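Local structure of microcin B17-processing protein McbC (6GRH) at residues 86-91 / 179-184; 233-238 / 259-264. The protein serves as an FMN-dependent oxidoreductase needed to process the inactive microcin B17 precursor into the active peptide antibiotic. All coordinates share one frame; numbering follows the deposited sequence.

Contact 1. Residues 86-91 / 179-184; sequences GINFCD and SERLGK. With FMN (flavin mononucleotide), chain O.
Three backbone hydrogen bonds join Asn88 and Phe89 to residues 181-184. The shortest runs from Lys184 N to Phe89 O at 2.8 Å, nearly straight at 170°. Phe89 N reaches Leu182 O at 2.9 Å. Asn88 N reaches Arg181 O at 3.2 Å in a more bent bond. A water links Lys184 O to Cys90 O, the second bond being weak. Arg181 sends both terminal nitrogens to one flavin atom: FMN O2 lies 2.9 Å from NH1 and 3.0 Å from NH2. A salt bridge from NH1 to Asp178 gives the guanidinium a second anchor. Ile87 covers one face of this flat group, with CD1 3.5 Å from Arg181 CZ. In Ile87, CG1 is anti to the backbone N (chi1 -162°), and with chi2 this places CD1 over the guanidinium centre. Deeper in, Phe89 CD1 packs against Leu182 CD1 at 4.0 Å, while Leu182 O lies at the ring edge, near its plane. Asp91 packs on the aliphatic part of Lys184, while its OD2 bonds to Ser137. Gly183 leaves the helix with positive phi and forms a single beta bridge with Phe89. The arrangement is a loop docked on a helix C-terminus, at the pyrimidine end of the flavin site.

Contact 2. Residues 233-238 / 259-264; sequences RVWAGY and VQFFGD. With FMN (flavin mononucleotide), chain O.
Arg233 and Phe261 form a hydrogen-bonded pair between antiparallel strands 231-235 and 254-263, at one side of the sheet of this nitroreductase-family fold. Both bonds are present: Phe261 N to Arg233 O and Arg233 N to Phe261 O. Trp235 and Val259 form the next such pair, and Val234 faces Gln260 between them. On the face of Arg233 and Trp235, the edge of Phe261 points at the five-membered ring face of Trp235 in a T-shaped stack, with planes at 76° and Phe261 CE2 3.4 Å from Trp235 CG. FMN O4 lies over the opposite indole face. Tyr238 turns its ring onto Val259 in a CH-pi contact, with CG2 3.9 Å from the ring centroid. On the other sheet face, Val234 CG2 touches the Gln260 amide, which is held by Tyr191 and Asn232. Val234 CG1 packs on the flavin, 3.7 Å from FMN C7. Beyond the strand, Ala236 N donates to FMN O4 at 3.2 Å and FMN N5 at 3.1 Å. Arg205 of the second subunit makes a cation-pi contact with Tyr238. Gly86 O and Ser85 O hold Arg233 NE and NH2, and the chain bends at chi3 (-75°). They position an inner contact: Arg233 NH1 donates to FMN N1 at 3.1 Å, with the acceptor at the guanidinium edge.

Contact 2 is fully buried, while contact 1 is partly exposed and lies farther from the chain centre. Contact 2 pairs regular strands through backbone bonds and aromatic packing. Contact 1 joins an irregular loop to a helix end, with fewer backbone bonds. The two meet directly: Cys90 N bonds to Asp264 O, and Leu182 packs on Phe261. Both reach the same FMN. Each sends an arginine to the pyrimidine edge, Arg181 to O2 and Arg233 to N1 and weakly O2; contact 2 also reaches N5 and O4 through Ala236 N. Arg181 and Arg233 come close together at the N1/O2 edge, where they would probably stabilise negative charge on the flavin.

Contact 1. Residues 86-91 / 179-184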
loop_
_atom_site.group_PDB
_atom_site.type_symbol
_atom_site.label_atom_id
_atom_site.label_comp_id
_atom_site.label_asym_id
_atom_site.label_seq_id
_atom_site.Cartn_x
_atom_site.Cartn_y
_atom_site.Cartn_z
ATOM N N GLY D 86 5.552 32.020 17.746
ATOM C CA GLY D 86 6.382 32.123 18.955
ATOM C C GLY D 86 7.453 31.047 18.986
ATOM O O GLY D 86 7.265 29.959 18.444
ATOM N N ILE D 87 8.579 31.363 19.604
ATOM C CA ILE D 87 9.698 30.427 19.747
ATOM C C ILE D 87 10.483 30.940 20.943
ATOM O O ILE D 87 10.344 32.123 21.301
ATOM C CB ILE D 87 10.540 30.333 18.434
ATOM C CG1 ILE D 87 11.424 29.080 18.379
ATOM C CG2 ILE D 87 11.385 31.589 18.231
ATOM C CD1 ILE D 87 10.687 27.749 18.367
ATOM N N ASN D 88 11.283 30.071 21.559
ATOM C CA ASN D 88 11.956 30.378 22.825
ATOM C C ASN D 88 10.908 30.872 23.845
ATOM O O ASN D 88 11.072 31.937 24.441
ATOM C CB ASN D 88 13.073 31.437 22.664
ATOM C CG ASN D 88 14.153 31.056 21.644
ATOM O OD1 ASN D 88 14.277 29.914 21.199
ATOM N ND2 ASN D 88 14.962 32.039 21.287
ATOM N N PHE D 89 9.825 30.101 24.008
ATOM C CA PHE D 89 8.715 30.467 24.912
ATOM C C PHE D 89 9.235 30.584 26.349
ATOM O O PHE D 89 10.164 29.874 26.737
ATOM C CB PHE D 89 7.577 29.434 24.884
ATOM C CG PHE D 89 6.718 29.477 23.660
ATOM C CD1 PHE D 89 7.031 28.699 22.536
ATOM C CD2 PHE D 89 5.560 30.251 23.629
ATOM C CE1 PHE D 89 6.211 28.698 21.411
ATOM C CE2 PHE D 89 4.745 30.256 22.500
ATOM C CZ PHE D 89 5.061 29.473 21.393
ATOM N N CYS D 90 8.636 31.481 27.122
ATOM C CA CYS D 90 9.037 31.722 28.503
ATOM C C CYS D 90 7.793 31.732 29.377
ATOM O O CYS D 90 6.821 32.423 29.060
ATOM C CB CYS D 90 9.745 33.070 28.584
ATOM S SG CYS D 90 10.057 33.604 30.275
ATOM N N ASP D 91 7.814 30.970 30.473
ATOM C CA ASP D 91 6.614 30.807 31.308
ATOM C C ASP D 91 6.702 31.523 32.660
ATOM O O ASP D 91 6.002 31.141 33.593
ATOM C CB ASP D 91 6.283 29.309 31.497
ATOM C CG ASP D 91 7.332 28.577 32.335
ATOM O OD1 ASP D 91 8.452 29.066 32.426
ATOM O OD2 ASP D 91 7.048 27.502 32.873
ATOM N N SER D 179 13.372 20.623 21.934
ATOM C CA SER D 179 12.807 21.252 23.127
ATOM C C SER D 179 13.619 22.451 23.635
ATOM O O SER D 179 13.048 23.415 24.145
ATOM C CB SER D 179 12.620 20.220 24.237
ATOM O OG SER D 179 13.850 19.610 24.546
ATOM N N GLU D 180 14.940 22.420 23.486
ATOM C CA GLU D 180 15.736 23.577 23.895
ATOM C C GLU D 180 15.344 24.838 23.121
ATOM O O GLU D 180 15.206 25.905 23.705
ATOM C CB GLU D 180 17.237 23.322 23.752
ATOM C CG GLU D 180 18.067 24.294 24.588
ATOM C CD GLU D 180 19.558 24.226 24.300
ATOM O OE1 GLU D 180 20.025 23.201 23.744
ATOM O OE2 GLU D 180 20.267 25.207 24.630
ATOM N N ARG D 181 15.181 24.707 21.805
ATOM C CA ARG D 181 14.808 25.843 20.968
ATOM C C ARG D 181 13.360 26.283 21.265
ATOM O O ARG D 181 13.056 27.474 21.284
ATOM C CB ARG D 181 15.009 25.489 19.484
ATOM C CG ARG D 181 14.336 26.409 18.490
ATOM C CD ARG D 181 14.847 26.233 17.069
ATOM N NE ARG D 181 13.939 26.963 16.196
ATOM C CZ ARG D 181 12.761 26.523 15.775
ATOM N NH1 ARG D 181 12.324 25.307 16.099
ATOM N NH2 ARG D 181 11.997 27.314 15.029
ATOM N N LEU D 182 12.478 25.315 21.510
ATOM C CA LEU D 182 11.077 25.623 21.831
ATOM C C LEU D 182 10.921 26.471 23.070
ATOM O O LEU D 182 10.096 27.371 23.077
ATOM C CB LEU D 182 10.236 24.351 21.988
ATOM C CG LEU D 182 8.746 24.557 22.264
ATOM C CD1 LEU D 182 8.057 25.180 21.056
ATOM C CD2 LEU D 182 8.096 23.236 22.634
ATOM N N GLY D 183 11.692 26.164 24.107
ATOM C CA GLY D 183 11.624 26.865 25.384
ATOM C C GLY D 183 10.523 26.265 26.241
ATOM O O GLY D 183 10.346 25.041 26.258
ATOM N N LYS D 184 9.760 27.123 26.917
ATOM C CA LYS D 184 8.770 26.696 27.883
ATOM C C LYS D 184 7.412 27.348 27.627
ATOM O O LYS D 184 7.098 28.390 28.185
ATOM C CB LYS D 184 9.281 26.958 29.292
ATOM C CG LYS D 184 10.452 26.056 29.646
ATOM C CD LYS D 184 10.737 26.067 31.131
ATOM C CE LYS D 184 11.566 27.269 31.528
ATOM N NZ LYS D 184 12.999 27.092 31.135
HETATM N N1 FMN O . 7.990 25.163 13.434
HETATM C C2 FMN O . 8.973 24.523 14.119
HETATM O O2 FMN O . 9.872 25.222 14.618
HETATM N N3 FMN O . 8.997 23.176 14.268
HETATM C C4 FMN O . 8.033 22.377 13.752
HETATM O O4 FMN O . 8.062 21.136 13.905
HETATM C C4A FMN O . 6.932 22.999 12.976
HETATM N N5 FMN O . 5.937 22.273 12.414
HETATM C C5A FMN O . 4.936 22.879 11.723
HETATM C C6 FMN O . 3.924 22.100 11.171
HETATM C C7 FMN O . 2.880 22.676 10.454
HETATM C C7M FMN O . 1.800 21.803 9.864
HETATM C C8 FMN O . 2.832 24.152 10.282
HETATM C C8M FMN O . 1.708 24.786 9.513
HETATM C C9 FMN O . 3.837 24.949 10.834
HETATM C C9A FMN O . 4.901 24.371 11.557
HETATM N N10 FMN O . 5.944 25.148 12.137
HETATM C C10 FMN O . 6.971 24.480 12.850
HETATM C "C1'" FMN O . 5.988 26.612 12.031
HETATM C "C2'" FMN O . 6.590 27.013 10.703
HETATM O "O2'" FMN O . 7.998 26.707 10.707
HETATM C "C3'" FMN O . 6.307 28.496 10.434
HETATM O "O3'" FMN O . 4.899 28.693 10.244
HETATM C "C4'" FMN O . 7.051 29.037 9.217
HETATM O "O4'" FMN O . 8.458 28.952 9.449
HETATM C "C5'" FMN O . 6.728 30.494 8.899
HETATM O "O5'" FMN O . 7.028 31.300 10.037
HETATM P P FMN O . 5.903 32.204 10.731
HETATM O O1P FMN O . 4.820 31.265 11.208
HETATM O O2P FMN O . 6.650 32.855 11.878
HETATM O O3P FMN O . 5.520 33.129 9.618
HETATM O O HOH W 1 5.092 30.516 27.539
#

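Contact 2. Residues 233-238 / 259-264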
loop_
_atom_site.group_PDB
_atom_site.type_symbol
_atom_site.label_atom_id
_atom_site.label_comp_id
_atom_site.label_asym_id
_atom_site.label_seq_id
_atom_site.Cartn_x
_atom_site.Cartn_y
_atom_site.Cartn_z
ATOM N N ARG D 233 2.757 28.444 18.156
ATOM C CA ARG D 233 3.474 27.773 17.080
ATOM C C ARG D 233 2.868 26.393 16.825
ATOM O O ARG D 233 2.808 25.569 17.716
ATOM C CB ARG D 233 4.969 27.636 17.403
ATOM C CG ARG D 233 5.785 27.020 16.262
ATOM C CD ARG D 233 7.289 27.063 16.481
ATOM N NE ARG D 233 7.815 28.417 16.260
ATOM C CZ ARG D 233 8.422 28.862 15.153
ATOM N NH1 ARG D 233 8.639 28.083 14.102
ATOM N NH2 ARG D 233 8.793 30.136 15.093
ATOM N N VAL D 234 2.470 26.157 15.580
ATOM C CA VAL D 234 2.051 24.831 15.126
ATOM C C VAL D 234 3.318 24.007 15.013
ATOM O O VAL D 234 4.347 24.514 14.608
ATOM C CB VAL D 234 1.253 24.901 13.782
ATOM C CG1 VAL D 234 0.737 23.522 13.367
ATOM C CG2 VAL D 234 0.081 25.842 13.912
ATOM N N TRP D 235 3.237 22.726 15.350
ATOM C CA TRP D 235 4.419 21.943 15.600
ATOM C C TRP D 235 4.210 20.481 15.195
ATOM O O TRP D 235 3.319 19.816 15.690
ATOM C CB TRP D 235 4.701 22.037 17.087
ATOM C CG TRP D 235 5.938 21.427 17.571
ATOM C CD1 TRP D 235 6.093 20.176 18.121
ATOM C CD2 TRP D 235 7.188 22.079 17.693
ATOM N NE1 TRP D 235 7.385 20.010 18.550
ATOM C CE2 TRP D 235 8.078 21.170 18.312
ATOM C CE3 TRP D 235 7.651 23.355 17.349
ATOM C CZ2 TRP D 235 9.400 21.482 18.550
ATOM C CZ3 TRP D 235 8.959 23.668 17.598
ATOM C CH2 TRP D 235 9.831 22.736 18.203
ATOM N N ALA D 236 5.081 20.002 14.328
ATOM C CA ALA D 236 5.084 18.623 13.855
ATOM C C ALA D 236 6.229 17.778 14.393
ATOM O O ALA D 236 6.278 16.590 14.130
ATOM C CB ALA D 236 5.109 18.638 12.329
ATOM N N GLY D 237 7.120 18.365 15.183
ATOM C CA GLY D 237 8.332 17.678 15.648
ATOM C C GLY D 237 8.096 16.949 16.964
ATOM O O GLY D 237 8.668 17.309 17.983
ATOM N N TYR D 238 7.213 15.951 16.943
ATOM C CA TYR D 238 6.935 15.136 18.125
ATOM C C TYR D 238 6.846 13.678 17.709
ATOM O O TYR D 238 6.655 13.353 16.514
ATOM C CB TYR D 238 5.645 15.605 18.831
ATOM C CG TYR D 238 4.416 15.471 17.988
ATOM C CD1 TYR D 238 3.690 14.285 17.967
ATOM C CD2 TYR D 238 4.017 16.501 17.148
ATOM C CE1 TYR D 238 2.582 14.142 17.153
ATOM C CE2 TYR D 238 2.919 16.380 16.359
ATOM C CZ TYR D 238 2.201 15.192 16.358
ATOM O OH TYR D 238 1.097 15.057 15.540
ATOM N N VAL D 259 0.387 19.345 16.851
ATOM C CA VAL D 259 0.447 19.975 18.160
ATOM C C VAL D 259 0.551 21.486 17.933
ATOM O O VAL D 259 1.081 21.935 16.909
ATOM C CB VAL D 259 1.648 19.423 18.960
ATOM C CG1 VAL D 259 1.887 20.215 20.247
ATOM C CG2 VAL D 259 1.432 17.947 19.289
ATOM N N GLN D 260 0.025 22.270 18.860
ATOM C CA GLN D 260 0.099 23.728 18.767
ATOM C C GLN D 260 0.415 24.278 20.133
ATOM O O GLN D 260 -0.374 24.128 21.070
ATOM C CB GLN D 260 -1.201 24.323 18.232
ATOM C CG GLN D 260 -1.130 25.799 17.878
ATOM C CD GLN D 260 -2.401 26.291 17.217
ATOM O OE1 GLN D 260 -3.456 25.653 17.320
ATOM N NE2 GLN D 260 -2.325 27.467 16.577
ATOM N N PHE D 261 1.572 24.904 20.241
ATOM C CA PHE D 261 2.048 25.455 21.514
ATOM C C PHE D 261 1.585 26.888 21.683
ATOM O O PHE D 261 1.488 27.617 20.702
ATOM C CB PHE D 261 3.577 25.407 21.568
ATOM C CG PHE D 261 4.127 24.018 21.707
ATOM C CD1 PHE D 261 3.925 23.301 22.881
ATOM C CD2 PHE D 261 4.833 23.424 20.683
ATOM C CE1 PHE D 261 4.423 22.028 23.024
ATOM C CE2 PHE D 261 5.348 22.151 20.827
ATOM C CZ PHE D 261 5.130 21.442 21.991
ATOM N N PHE D 262 1.305 27.273 22.929
ATOM C CA PHE D 262 0.865 28.625 23.256
ATOM C C PHE D 262 1.602 29.138 24.463
ATOM O O PHE D 262 1.904 28.377 25.396
ATOM C CB PHE D 262 -0.631 28.668 23.565
ATOM C CG PHE D 262 -1.491 28.308 22.401
ATOM C CD1 PHE D 262 -1.794 26.975 22.136
ATOM C CD2 PHE D 262 -1.965 29.294 21.540
ATOM C CE1 PHE D 262 -2.585 26.632 21.063
ATOM C CE2 PHE D 262 -2.750 28.952 20.450
ATOM C CZ PHE D 262 -3.061 27.624 20.210
ATOM N N GLY D 263 1.833 30.443 24.469
ATOM C CA GLY D 263 2.536 31.070 25.562
ATOM C C GLY D 263 2.997 32.490 25.317
ATOM O O GLY D 263 2.441 33.207 24.476
ATOM N N ASP D 264 4.010 32.882 26.093
ATOM C CA ASP D 264 4.650 34.206 26.006
ATOM C C ASP D 264 6.067 34.077 25.444
ATOM O O ASP D 264 6.714 33.024 25.575
ATOM C CB ASP D 264 4.734 34.864 27.385
ATOM C CG ASP D 264 3.385 34.941 28.092
ATOM O OD1 ASP D 264 2.353 35.109 27.393
ATOM O OD2 ASP D 264 3.370 34.827 29.342
HETATM N N1 FMN O . 7.990 25.163 13.434
HETATM C C2 FMN O . 8.973 24.523 14.119
HETATM O O2 FMN O . 9.872 25.222 14.618
HETATM N N3 FMN O . 8.997 23.176 14.268
HETATM C C4 FMN O . 8.033 22.377 13.752
HETATM O O4 FMN O . 8.062 21.136 13.905
HETATM C C4A FMN O . 6.932 22.999 12.976
HETATM N N5 FMN O . 5.937 22.273 12.414
HETATM C C5A FMN O . 4.936 22.879 11.723
HETATM C C6 FMN O . 3.924 22.100 11.171
HETATM C C7 FMN O . 2.880 22.676 10.454
HETATM C C7M FMN O . 1.800 21.803 9.864
HETATM C C8 FMN O . 2.832 24.152 10.282
HETATM C C8M FMN O . 1.708 24.786 9.513
HETATM C C9 FMN O . 3.837 24.949 10.834
HETATM C C9A FMN O . 4.901 24.371 11.557
HETATM N N10 FMN O . 5.944 25.148 12.137
HETATM C C10 FMN O . 6.971 24.480 12.850
HETATM C "C1'" FMN O . 5.988 26.612 12.031
HETATM C "C2'" FMN O . 6.590 27.013 10.703
HETATM O "O2'" FMN O . 7.998 26.707 10.707
HETATM C "C3'" FMN O . 6.307 28.496 10.434
HETATM O "O3'" FMN O . 4.899 28.693 10.244
HETATM C "C4'" FMN O . 7.051 29.037 9.217
HETATM O "O4'" FMN O . 8.458 28.952 9.449
HETATM C "C5'" FMN O . 6.728 30.494 8.899
HETATM O "O5'" FMN O . 7.028 31.300 10.037
HETATM P P FMN O . 5.903 32.204 10.731
HETATM O O1P FMN O . 4.820 31.265 11.208
HETATM O O2P FMN O . 6.650 32.855 11.878
HETATM O O3P FMN O . 5.520 33.129 9.618
#